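Local coordinates for benzoate transport porin BenP (Acinetobacter baumannii AB307-0294, PDB 5DL8), which probably serves as an outer-membrane beta-barrel channel of the OprD family that admits small solutes, with benzoate as its presumed substrate, at residues K31-R37 with R146-T150; K45-S49 with K92-V98; H322-G326 with A338-V343; N362-Y367 with L379-I384. One frame throughout, in Å; residues are numbered along the deposited sequence.

Contact 1: K31-R37 with R146-T150; sequences KNAYINR and RQLLT
Lys31 NZ is the polar atom that ties this contact together, because two successive carbonyls of the 146-150 loop and a water all converge on it. The firm bond goes to Gln147 O at 3.1 Å, with the ammonium in the carbonyl plane on a lone pair; the one to Arg146 O, at 3.4 Å, is weak. Water 1 accepts from Lys31 NZ at 2.7 Å and donates to Arg146 O, closing a small ring that backs up the weak bond. The lysine reaches the loop because its CG stands anti to the backbone N (chi1 -165°) and its chain bends at chi3. Gln147 slides past it in the opposite direction: OE1 lies against Lys31 CD at 3.4 Å, while NE2 gives a nearly straight hydrogen bond to Lys31 O of 3.2 Å, arriving from above that carbonyl's plane. The same NE2 also bonds Ser51 on the adjoining strand.

Residues 31-37 run along strand 25-39 of the barrel wall, and 146-150 is a loop folded against its inner side, consistent with the inward-folded loops that narrow the channel in OprD-family porins. Ala33 CB sits 3.7 Å from Gln147 NE2. Farther along, Ile35 CD1 meets Arg146 CD at 4.1 Å, the two side chains crossing at about a right angle. Arg146 and Arg37 then bring their NH2 atoms to 4.1 Å, with guanidinium planes 47° apart. Arg178 and Arg398 extend this basic cluster, consistent with a path for anionic solutes, and Glu396 takes a salt bridge from Arg37.

Contact 2: K45-S49 with K92-V98; sequences KDTGS and KHVADTV. With CA (calcium ion), chain G.
Ser49 OG donates a hydrogen bond, 2.7 Å, to Asp96 OD2, meeting the carboxylate oxygen almost end-on. Both side chains adopt a similar first torsion: Ser49 OG (chi1 55°) and Asp96 CG (chi1 69°) each sit between their own backbone N and carbonyl carbon. That turn brings OD2 over to the strand and leaves OD1 for the loop, where it accepts from Val98 N at 2.8 Å in an Asx turn, and from Leu99 N as well.

Asp96 CB packs on the backbone of Gly48, whose backbone angles (phi 139°) would jam a side chain against the preceding carbonyl O. On the other flank Lys92, bent at chi3 and chi4, lays CE 3.0 Å from Gly48 O. Thr47 turns CG2 toward the loop, 3.4 Å from Ala95 O and against Val94 CG1, which it crosses at about a right angle; its OG1 shares water 2 with Asp96 O. Water 3 accepts from Gly48 N and donates to Val94 O.

Asp46 heads away from the loop and holds a calcium ion through both oxygens, OD1 at 2.4 Å and OD2 at 2.9 Å. Four waters, Asp38 OD1 and the backbone O of Phe39 complete that site. The 92-98 loop, leading out of strand 72-87, lies over the start of strand 47-65, which pairs with strand 25-39 through Arg37 and Ile35.

Contact 3: H322-G326 with A338-V343; sequences HVMYG and AMVKYV
Ala338 O meets Gly326 CA in a CA-H...O contact of 3.4 Å, the first touch along this antiparallel strand pair. Met339 comes next, opposite Gly326 in a non-hydrogen-bonded pair, its side chain on the inner face. Its CG is anti to the backbone N, and a bend at chi3 (-75°) then curls CE back over the glycine, 4.0 Å from Gly326 CA, so the methyl occupies the room left by the missing side chain. Val340 forms a hydrogen-bonded pair with Tyr325: its N gives to Tyr325 O and its O takes from Tyr325 N, both at 2.9 Å. These two side chains lie on the outer surface, and the hydroxyl of Tyr325 has its partner in His278.

The pair is a beta hairpin of the porin wall, built from strands 319-328 and 336-349, whose short segments here run at 168° to each other. Lys341 shares the inner face with Met324. Lys341 CA makes a CA-H...O contact of 3.2 Å to Val323 O, and the side chain, extended beyond CG, carries NZ away from the partner strand toward the barrel interior. At Tyr342 the hydrogen-bonded pattern returns: Val323 N gives to Tyr342 O and Tyr342 N gives to Val323 O, both at 3.0 Å, while the ring goes to the outer face. Val343 ends the walk back on the inner face. Val343 CG1 sits over the centre of the His322 imidazole at 3.6 Å from the centroid, only 10° off the ring normal: a CH-pi contact. The ring's nitrogens are engaged at its rim, ND1 with Asn307 and NE2 with Ser320.

Contact 4: N362-Y367 with L379-I384; sequences NVILNY and LQYIRI. With C8E ((hydroxyethyloxy)tri(ethyloxy)octane), chain C.
Asn366 and Gln380, side by side on the inner face of this strand pair, make its one direct hydrogen bond between side chains: Gln380 NE2 gives to Asn366 OD1 at 2.9 Å, on a lone pair in the carbonyl plane, although the two amide planes stand 59° apart. The glutamine reaches there with an extended chain. Water 8 adds a second donor to Asn366 OD1 at 2.6 Å and donates also to Leu379 O, so the oxygen is held by two groups, while ND2 turns to Asn337.

Backbone bonds do most of the joining. Val363 with Arg383, Leu365 with Tyr381 and Tyr367 with Leu379 each exchange two. The shortest, Leu365 N to Tyr381 O, is 2.8 Å. The longest runs from Tyr381 N to Leu365 O at 3.1 Å. This is the regular antiparallel pairing of a barrel hairpin, strands 355-368 and 377-388, with the axes of the short segments 4.7 Å apart.

Apolar contacts occur on both faces. Inside, Ile364 and Ile382 point the same way with their CG1 atoms 4.1 Å apart; outside, Leu365 CD1 lies at the edge of the Tyr381 ring, 4.3 Å from Tyr381 CD2.

Charge and ligand contacts gather at the ends of the outer face. Arg383 forms salt bridges with Asp385 and Asp397, the latter also bonded to the Tyr381 hydroxyl. At the other end, Tyr367 OH lies 3.6 Å from C19 of a bound detergent molecule.

All four contacts belong to the antiparallel wall of one beta-barrel and the loops folded onto it. Contact 2 falls between the two segments of contact 1 along the chain; contacts 3 and 4 follow in series. Contacts 1 and 2, with centres 12 Å apart, meet where strands 25-39 and 47-65 pair, through Ile35 with Ser49 and Arg37 with Thr47. Contacts 3 and 4, also 12 Å apart between centres, are successive hairpins bonded along strands 336-349 and 355-368. Strand 394-406 pairs with both 377-388 and 25-39, so it closes the barrel between contacts 4 and 1. The hairpins thus form wall, while the loops of contacts 1 and 2 pack against it.

Contact 1: K31-R37 with R146-T150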
# COMPACT_ATOMS: atom_id res chain seq x y z
N LYS A 31 -13.09 -12.75 -2.52
CA LYS A 31 -13.49 -11.41 -2.18
C LYS A 31 -14.79 -10.95 -2.96
O LYS A 31 -14.77 -10.75 -4.21
CB LYS A 31 -12.34 -10.46 -2.55
CG LYS A 31 -12.56 -9.07 -1.88
CD LYS A 31 -11.44 -8.06 -2.15
CE LYS A 31 -10.26 -8.28 -1.18
NZ LYS A 31 -9.10 -7.33 -1.57
N ASN A 32 -15.79 -10.62 -2.20
CA ASN A 32 -17.00 -9.98 -2.66
C ASN A 32 -16.82 -8.55 -2.21
O ASN A 32 -16.85 -8.29 -1.00
CB ASN A 32 -18.23 -10.56 -1.96
CG ASN A 32 -19.61 -10.08 -2.56
OD1 ASN A 32 -20.11 -8.97 -2.30
ND2 ASN A 32 -20.24 -10.97 -3.29
N ALA A 33 -16.74 -7.63 -3.16
CA ALA A 33 -16.36 -6.23 -2.87
C ALA A 33 -17.38 -5.28 -3.42
O ALA A 33 -17.62 -5.27 -4.64
CB ALA A 33 -14.98 -5.89 -3.53
N TYR A 34 -17.94 -4.44 -2.56
CA TYR A 34 -18.78 -3.32 -2.96
C TYR A 34 -18.09 -2.00 -2.59
O TYR A 34 -17.78 -1.74 -1.39
CB TYR A 34 -20.13 -3.43 -2.29
CG TYR A 34 -21.01 -2.23 -2.42
CD1 TYR A 34 -21.68 -1.97 -3.57
CD2 TYR A 34 -21.20 -1.38 -1.32
CE1 TYR A 34 -22.48 -0.81 -3.67
CE2 TYR A 34 -22.03 -0.31 -1.37
CZ TYR A 34 -22.62 -0.01 -2.57
OH TYR A 34 -23.34 1.10 -2.60
N ILE A 35 -17.82 -1.18 -3.62
CA ILE A 35 -17.24 0.12 -3.37
C ILE A 35 -18.13 1.15 -4.02
O ILE A 35 -18.50 1.02 -5.20
CB ILE A 35 -15.80 0.14 -3.90
CG1 ILE A 35 -14.88 -0.70 -2.97
CG2 ILE A 35 -15.30 1.61 -4.07
CD1 ILE A 35 -14.02 -1.66 -3.75
N ASN A 36 -18.45 2.20 -3.26
CA ASN A 36 -19.33 3.24 -3.77
C ASN A 36 -18.85 4.60 -3.33
O ASN A 36 -18.87 4.91 -2.13
CB ASN A 36 -20.85 3.03 -3.34
CG ASN A 36 -21.82 3.77 -4.23
OD1 ASN A 36 -22.01 3.40 -5.41
ND2 ASN A 36 -22.40 4.80 -3.71
N ARG A 37 -18.38 5.41 -4.27
CA ARG A 37 -18.06 6.82 -3.95
C ARG A 37 -19.14 7.73 -4.47
O ARG A 37 -19.33 7.86 -5.65
CB ARG A 37 -16.67 7.22 -4.52
CG ARG A 37 -16.24 8.68 -4.23
CD ARG A 37 -14.75 8.96 -4.55
NE ARG A 37 -13.85 8.25 -3.71
CZ ARG A 37 -12.50 8.39 -3.67
NH1 ARG A 37 -11.85 9.24 -4.46
NH2 ARG A 37 -11.78 7.64 -2.79
N ARG A 146 -8.79 -2.51 -2.57
CA ARG A 146 -9.96 -2.53 -3.47
C ARG A 146 -10.37 -3.98 -3.82
O ARG A 146 -10.80 -4.69 -2.91
CB ARG A 146 -9.67 -1.65 -4.69
CG ARG A 146 -9.40 -0.16 -4.44
CD ARG A 146 -10.48 0.47 -3.65
NE ARG A 146 -10.51 1.93 -3.80
CZ ARG A 146 -9.62 2.82 -3.26
NH1 ARG A 146 -8.55 2.45 -2.53
NH2 ARG A 146 -9.81 4.10 -3.54
N GLN A 147 -10.15 -4.43 -5.07
CA GLN A 147 -10.47 -5.76 -5.45
C GLN A 147 -9.21 -6.57 -5.67
O GLN A 147 -8.62 -7.06 -4.67
CB GLN A 147 -11.46 -5.76 -6.63
CG GLN A 147 -11.91 -7.09 -7.16
CD GLN A 147 -12.30 -8.09 -6.08
OE1 GLN A 147 -11.43 -8.70 -5.45
NE2 GLN A 147 -13.61 -8.32 -5.90
N LEU A 148 -8.73 -6.72 -6.89
CA LEU A 148 -7.42 -7.47 -7.08
C LEU A 148 -6.19 -6.61 -6.56
O LEU A 148 -6.35 -5.39 -6.29
CB LEU A 148 -7.28 -8.00 -8.50
CG LEU A 148 -8.49 -8.82 -9.03
CD1 LEU A 148 -8.17 -9.45 -10.39
CD2 LEU A 148 -8.81 -9.91 -7.98
N LEU A 149 -5.05 -7.26 -6.37
CA LEU A 149 -3.85 -6.69 -5.68
C LEU A 149 -2.72 -6.33 -6.69
O LEU A 149 -2.42 -7.02 -7.70
CB LEU A 149 -3.28 -7.73 -4.78
CG LEU A 149 -3.82 -7.99 -3.37
CD1 LEU A 149 -5.29 -7.83 -3.22
CD2 LEU A 149 -3.37 -9.32 -2.78
N THR A 150 -2.14 -5.18 -6.45
CA THR A 150 -0.96 -4.67 -7.19
C THR A 150 0.23 -5.62 -6.97
O THR A 150 0.46 -6.11 -5.87
CB THR A 150 -0.66 -3.23 -6.73
OG1 THR A 150 -1.88 -2.51 -6.86
CG2 THR A 150 0.50 -2.47 -7.52
O HOH W 1 -10.01 -5.33 0.01

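Contact 2: K45-S49 with K92-V98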
# COMPACT_ATOMS: atom_id res chain seq x y z
N LYS A 45 -20.63 12.65 -11.29
CA LYS A 45 -20.96 11.25 -11.34
C LYS A 45 -20.34 10.33 -10.31
O LYS A 45 -19.11 10.21 -10.21
CB LYS A 45 -20.61 10.70 -12.71
CG LYS A 45 -21.45 9.47 -13.15
CD LYS A 45 -21.25 9.10 -14.62
CE LYS A 45 -21.10 10.35 -15.50
NZ LYS A 45 -20.99 10.08 -16.97
N ASP A 46 -21.23 9.61 -9.63
CA ASP A 46 -20.91 8.63 -8.58
C ASP A 46 -20.13 7.45 -9.17
O ASP A 46 -20.37 7.08 -10.29
CB ASP A 46 -22.19 8.16 -7.91
CG ASP A 46 -22.84 9.26 -7.03
OD1 ASP A 46 -22.28 10.42 -6.79
OD2 ASP A 46 -23.90 8.92 -6.48
N THR A 47 -19.09 6.94 -8.48
CA THR A 47 -18.35 5.82 -9.02
C THR A 47 -18.39 4.64 -8.08
O THR A 47 -18.77 4.73 -6.89
CB THR A 47 -16.90 6.24 -9.20
OG1 THR A 47 -16.29 6.42 -7.90
CG2 THR A 47 -16.81 7.54 -10.05
N GLY A 48 -17.91 3.54 -8.62
CA GLY A 48 -17.68 2.32 -7.91
C GLY A 48 -18.11 1.09 -8.73
O GLY A 48 -18.43 1.23 -9.90
N SER A 49 -18.09 -0.08 -8.06
CA SER A 49 -18.59 -1.37 -8.54
C SER A 49 -18.83 -2.36 -7.34
O SER A 49 -18.41 -2.11 -6.15
CB SER A 49 -17.53 -2.01 -9.45
OG SER A 49 -16.26 -2.09 -8.75
N LYS A 92 -21.45 1.64 -14.95
CA LYS A 92 -21.64 3.11 -14.72
C LYS A 92 -21.00 3.95 -15.81
O LYS A 92 -21.18 5.17 -15.87
CB LYS A 92 -20.97 3.54 -13.38
CG LYS A 92 -21.71 3.03 -12.12
CD LYS A 92 -21.10 3.66 -10.88
CE LYS A 92 -21.03 2.68 -9.73
NZ LYS A 92 -22.33 2.20 -9.36
N HIS A 93 -20.20 3.30 -16.66
CA HIS A 93 -19.53 4.04 -17.72
C HIS A 93 -18.64 5.19 -17.22
O HIS A 93 -18.42 6.19 -17.91
CB HIS A 93 -20.55 4.55 -18.77
CG HIS A 93 -21.32 3.45 -19.42
ND1 HIS A 93 -20.94 2.90 -20.61
CD2 HIS A 93 -22.40 2.75 -19.01
CE1 HIS A 93 -21.81 1.95 -20.95
NE2 HIS A 93 -22.68 1.83 -19.99
N VAL A 94 -18.04 5.01 -16.06
CA VAL A 94 -17.04 5.89 -15.51
C VAL A 94 -16.08 5.05 -14.70
O VAL A 94 -16.48 4.07 -14.10
CB VAL A 94 -17.70 7.03 -14.62
CG1 VAL A 94 -18.29 6.49 -13.34
CG2 VAL A 94 -16.73 8.15 -14.21
N ALA A 95 -14.81 5.51 -14.61
CA ALA A 95 -13.80 4.87 -13.85
C ALA A 95 -14.15 4.80 -12.40
O ALA A 95 -14.61 5.68 -11.84
CB ALA A 95 -12.46 5.54 -14.03
N ASP A 96 -13.85 3.69 -11.80
CA ASP A 96 -13.93 3.49 -10.34
C ASP A 96 -12.61 3.36 -9.58
O ASP A 96 -12.61 3.39 -8.35
CB ASP A 96 -14.94 2.28 -10.02
CG ASP A 96 -14.44 0.91 -10.46
OD1 ASP A 96 -13.31 0.76 -11.04
OD2 ASP A 96 -15.20 -0.03 -10.13
N THR A 97 -11.53 3.11 -10.29
CA THR A 97 -10.23 2.80 -9.67
C THR A 97 -10.11 1.49 -9.01
O THR A 97 -9.09 1.29 -8.25
CB THR A 97 -9.65 3.90 -8.64
OG1 THR A 97 -10.25 3.65 -7.38
CG2 THR A 97 -9.93 5.42 -9.09
N VAL A 98 -11.07 0.58 -9.32
CA VAL A 98 -11.13 -0.76 -8.76
C VAL A 98 -10.87 -1.78 -9.81
O VAL A 98 -10.09 -2.76 -9.60
CB VAL A 98 -12.51 -1.09 -8.09
CG1 VAL A 98 -12.43 -2.45 -7.39
CG2 VAL A 98 -12.82 -0.02 -7.04
CA CA G . -23.97 11.73 -5.80
O HOH W 2 -14.79 3.99 -6.87
O HOH W 3 -17.53 3.54 -11.44
O HOH W 4 -25.85 11.30 -4.50
O HOH W 5 -25.22 13.64 -5.35
O HOH W 6 -23.12 13.21 -7.46
O HOH W 7 -25.62 11.82 -7.71

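Contact 3: H322-G326 with A338-V343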
# COMPACT_ATOMS: atom_id res chain seq x y z
N HIS A 322 -3.71 14.69 12.72
CA HIS A 322 -4.28 13.32 12.58
C HIS A 322 -4.62 12.77 13.97
O HIS A 322 -3.84 12.92 14.95
CB HIS A 322 -3.27 12.33 11.88
CG HIS A 322 -2.82 12.78 10.52
ND1 HIS A 322 -2.93 11.99 9.40
CD2 HIS A 322 -2.17 13.89 10.12
CE1 HIS A 322 -2.41 12.61 8.37
NE2 HIS A 322 -1.98 13.78 8.78
N VAL A 323 -5.78 12.17 14.10
CA VAL A 323 -6.20 11.60 15.36
C VAL A 323 -6.81 10.24 15.09
O VAL A 323 -7.56 10.09 14.08
CB VAL A 323 -7.31 12.43 16.00
CG1 VAL A 323 -7.65 11.91 17.38
CG2 VAL A 323 -6.91 13.87 16.12
N MET A 324 -6.62 9.30 16.02
CA MET A 324 -7.02 7.94 15.84
C MET A 324 -7.52 7.35 17.20
O MET A 324 -6.82 7.54 18.23
CB MET A 324 -5.81 7.18 15.35
CG MET A 324 -5.35 7.43 13.91
SD MET A 324 -3.66 8.01 13.82
CE MET A 324 -3.41 8.34 12.09
N TYR A 325 -8.70 6.68 17.21
CA TYR A 325 -9.14 5.88 18.33
C TYR A 325 -9.61 4.51 17.86
O TYR A 325 -10.33 4.43 16.87
CB TYR A 325 -10.19 6.55 19.19
CG TYR A 325 -10.71 5.57 20.29
CD1 TYR A 325 -9.88 5.22 21.35
CD2 TYR A 325 -12.00 4.90 20.18
CE1 TYR A 325 -10.29 4.32 22.33
CE2 TYR A 325 -12.44 3.99 21.12
CZ TYR A 325 -11.60 3.71 22.24
OH TYR A 325 -11.99 2.80 23.24
N GLY A 326 -9.17 3.44 18.54
CA GLY A 326 -9.38 2.02 18.11
C GLY A 326 -9.85 1.17 19.33
O GLY A 326 -9.31 1.33 20.40
N ALA A 338 -12.97 -2.16 15.72
CA ALA A 338 -13.38 -0.94 15.12
C ALA A 338 -12.25 0.09 15.32
O ALA A 338 -11.53 0.10 16.35
CB ALA A 338 -14.64 -0.39 15.72
N MET A 339 -12.16 0.94 14.33
CA MET A 339 -11.20 2.06 14.29
C MET A 339 -11.80 3.30 13.61
O MET A 339 -12.40 3.23 12.52
CB MET A 339 -9.88 1.63 13.66
CG MET A 339 -8.89 2.79 13.71
SD MET A 339 -7.18 2.41 13.37
CE MET A 339 -6.88 1.62 15.01
N VAL A 340 -11.68 4.42 14.27
CA VAL A 340 -12.08 5.72 13.74
C VAL A 340 -10.80 6.65 13.60
O VAL A 340 -9.95 6.78 14.56
CB VAL A 340 -13.02 6.34 14.76
CG1 VAL A 340 -13.42 7.73 14.35
CG2 VAL A 340 -14.28 5.45 14.86
N LYS A 341 -10.65 7.32 12.50
CA LYS A 341 -9.52 8.29 12.24
C LYS A 341 -10.14 9.58 11.68
O LYS A 341 -11.13 9.47 10.98
CB LYS A 341 -8.64 7.76 11.16
CG LYS A 341 -8.21 6.37 11.43
CD LYS A 341 -7.24 5.90 10.33
CE LYS A 341 -6.73 4.48 10.58
NZ LYS A 341 -6.06 4.10 9.29
N TYR A 342 -9.61 10.74 12.05
CA TYR A 342 -10.04 12.06 11.60
C TYR A 342 -8.76 12.90 11.26
O TYR A 342 -7.87 12.90 12.06
CB TYR A 342 -10.79 12.82 12.71
CG TYR A 342 -11.51 14.12 12.26
CD1 TYR A 342 -12.82 14.02 11.74
CD2 TYR A 342 -10.95 15.45 12.41
CE1 TYR A 342 -13.55 15.14 11.35
CE2 TYR A 342 -11.71 16.61 12.03
CZ TYR A 342 -13.01 16.42 11.49
OH TYR A 342 -13.94 17.41 11.06
N VAL A 343 -8.69 13.54 10.10
CA VAL A 343 -7.62 14.40 9.67
C VAL A 343 -8.17 15.72 9.20
O VAL A 343 -9.14 15.77 8.46
CB VAL A 343 -6.84 13.74 8.51
CG1 VAL A 343 -5.55 14.45 8.12
CG2 VAL A 343 -6.44 12.37 8.90

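Contact 4: N362-Y367 with L379-I384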
# COMPACT_ATOMS: atom_id res chain seq x y z
N ASN A 362 -12.61 8.40 8.64
CA ASN A 362 -12.67 7.01 8.30
C ASN A 362 -13.26 6.22 9.49
O ASN A 362 -12.77 6.39 10.64
CB ASN A 362 -11.23 6.42 8.16
CG ASN A 362 -10.39 7.02 7.03
OD1 ASN A 362 -10.85 7.78 6.21
ND2 ASN A 362 -9.15 6.56 6.95
N VAL A 363 -14.15 5.27 9.20
CA VAL A 363 -14.63 4.28 10.16
C VAL A 363 -14.33 2.87 9.55
O VAL A 363 -14.59 2.68 8.39
CB VAL A 363 -16.17 4.46 10.45
CG1 VAL A 363 -16.69 3.37 11.41
CG2 VAL A 363 -16.47 5.82 11.07
N ILE A 364 -13.69 1.96 10.30
CA ILE A 364 -13.22 0.64 9.84
C ILE A 364 -13.73 -0.36 10.88
O ILE A 364 -13.36 -0.26 12.12
CB ILE A 364 -11.71 0.64 9.79
CG1 ILE A 364 -11.20 1.80 8.90
CG2 ILE A 364 -11.13 -0.71 9.33
CD1 ILE A 364 -9.84 2.26 9.32
N LEU A 365 -14.61 -1.26 10.42
CA LEU A 365 -15.22 -2.29 11.23
C LEU A 365 -14.71 -3.66 10.66
O LEU A 365 -14.74 -3.83 9.46
CB LEU A 365 -16.78 -2.17 11.17
CG LEU A 365 -17.39 -0.82 11.70
CD1 LEU A 365 -18.92 -0.88 11.87
CD2 LEU A 365 -16.80 -0.38 13.05
N ASN A 366 -14.15 -4.55 11.52
CA ASN A 366 -13.71 -5.87 11.14
C ASN A 366 -14.42 -6.91 11.99
O ASN A 366 -14.50 -6.68 13.18
CB ASN A 366 -12.21 -6.07 11.25
CG ASN A 366 -11.49 -5.27 10.23
OD1 ASN A 366 -11.62 -5.46 8.97
ND2 ASN A 366 -10.77 -4.27 10.73
N TYR A 367 -14.97 -7.96 11.39
CA TYR A 367 -15.60 -9.04 12.13
C TYR A 367 -15.04 -10.34 11.54
O TYR A 367 -15.32 -10.63 10.38
CB TYR A 367 -17.12 -9.04 12.08
CG TYR A 367 -17.67 -10.12 13.01
CD1 TYR A 367 -17.44 -10.10 14.43
CD2 TYR A 367 -18.24 -11.21 12.53
CE1 TYR A 367 -17.90 -11.10 15.27
CE2 TYR A 367 -18.69 -12.18 13.36
CZ TYR A 367 -18.52 -12.12 14.74
OH TYR A 367 -19.02 -13.20 15.52
N LEU A 379 -15.92 -10.18 7.61
CA LEU A 379 -16.56 -9.03 7.02
C LEU A 379 -15.73 -7.77 7.36
O LEU A 379 -15.14 -7.64 8.48
CB LEU A 379 -18.00 -8.77 7.55
CG LEU A 379 -18.99 -9.89 7.59
CD1 LEU A 379 -20.18 -9.45 8.47
CD2 LEU A 379 -19.40 -10.36 6.24
N GLN A 380 -15.76 -6.82 6.43
CA GLN A 380 -15.15 -5.53 6.64
C GLN A 380 -15.99 -4.50 5.96
O GLN A 380 -16.40 -4.71 4.76
CB GLN A 380 -13.73 -5.49 6.03
CG GLN A 380 -12.90 -4.23 6.38
CD GLN A 380 -11.59 -4.26 5.67
OE1 GLN A 380 -11.51 -4.13 4.42
NE2 GLN A 380 -10.55 -4.51 6.43
N TYR A 381 -16.23 -3.43 6.72
CA TYR A 381 -16.92 -2.23 6.33
C TYR A 381 -16.01 -0.98 6.63
O TYR A 381 -15.51 -0.76 7.80
CB TYR A 381 -18.24 -2.04 7.08
CG TYR A 381 -18.94 -0.73 6.78
CD1 TYR A 381 -19.37 -0.42 5.48
CD2 TYR A 381 -19.09 0.23 7.73
CE1 TYR A 381 -19.97 0.79 5.16
CE2 TYR A 381 -19.70 1.47 7.43
CZ TYR A 381 -20.13 1.74 6.11
OH TYR A 381 -20.72 2.97 5.77
N ILE A 382 -15.90 -0.14 5.60
CA ILE A 382 -15.15 1.07 5.61
C ILE A 382 -16.02 2.23 5.14
O ILE A 382 -16.72 2.17 4.05
CB ILE A 382 -13.86 0.94 4.83
CG1 ILE A 382 -12.91 0.07 5.62
CG2 ILE A 382 -13.10 2.29 4.80
CD1 ILE A 382 -11.80 -0.54 4.82
N ARG A 383 -16.05 3.27 5.96
CA ARG A 383 -16.79 4.49 5.63
C ARG A 383 -15.82 5.68 5.56
O ARG A 383 -15.14 6.00 6.56
CB ARG A 383 -17.95 4.78 6.65
CG ARG A 383 -18.64 6.14 6.52
CD ARG A 383 -19.48 6.14 5.25
NE ARG A 383 -19.99 7.51 4.94
CZ ARG A 383 -20.90 7.79 3.98
NH1 ARG A 383 -21.46 6.84 3.25
NH2 ARG A 383 -21.25 9.02 3.76
N ILE A 384 -15.79 6.35 4.41
CA ILE A 384 -15.00 7.56 4.21
C ILE A 384 -15.89 8.75 3.97
O ILE A 384 -16.87 8.69 3.18
CB ILE A 384 -14.02 7.34 3.07
CG1 ILE A 384 -12.98 6.26 3.50
CG2 ILE A 384 -13.19 8.62 2.75
CD1 ILE A 384 -12.57 5.55 2.26
O12 C8E C . -23.52 -10.92 11.31
C13 C8E C . -23.26 -12.30 11.43
C14 C8E C . -22.97 -12.69 12.88
O15 C8E C . -23.24 -14.11 13.08
C16 C8E C . -22.35 -14.90 13.87
C17 C8E C . -22.52 -14.53 15.34
O18 C8E C . -21.81 -15.48 16.17
C19 C8E C . -21.58 -14.91 17.48
C20 C8E C . -21.38 -16.00 18.52
O21 C8E C . -20.36 -16.91 18.06
O HOH W 8 -12.39 -7.85 8.32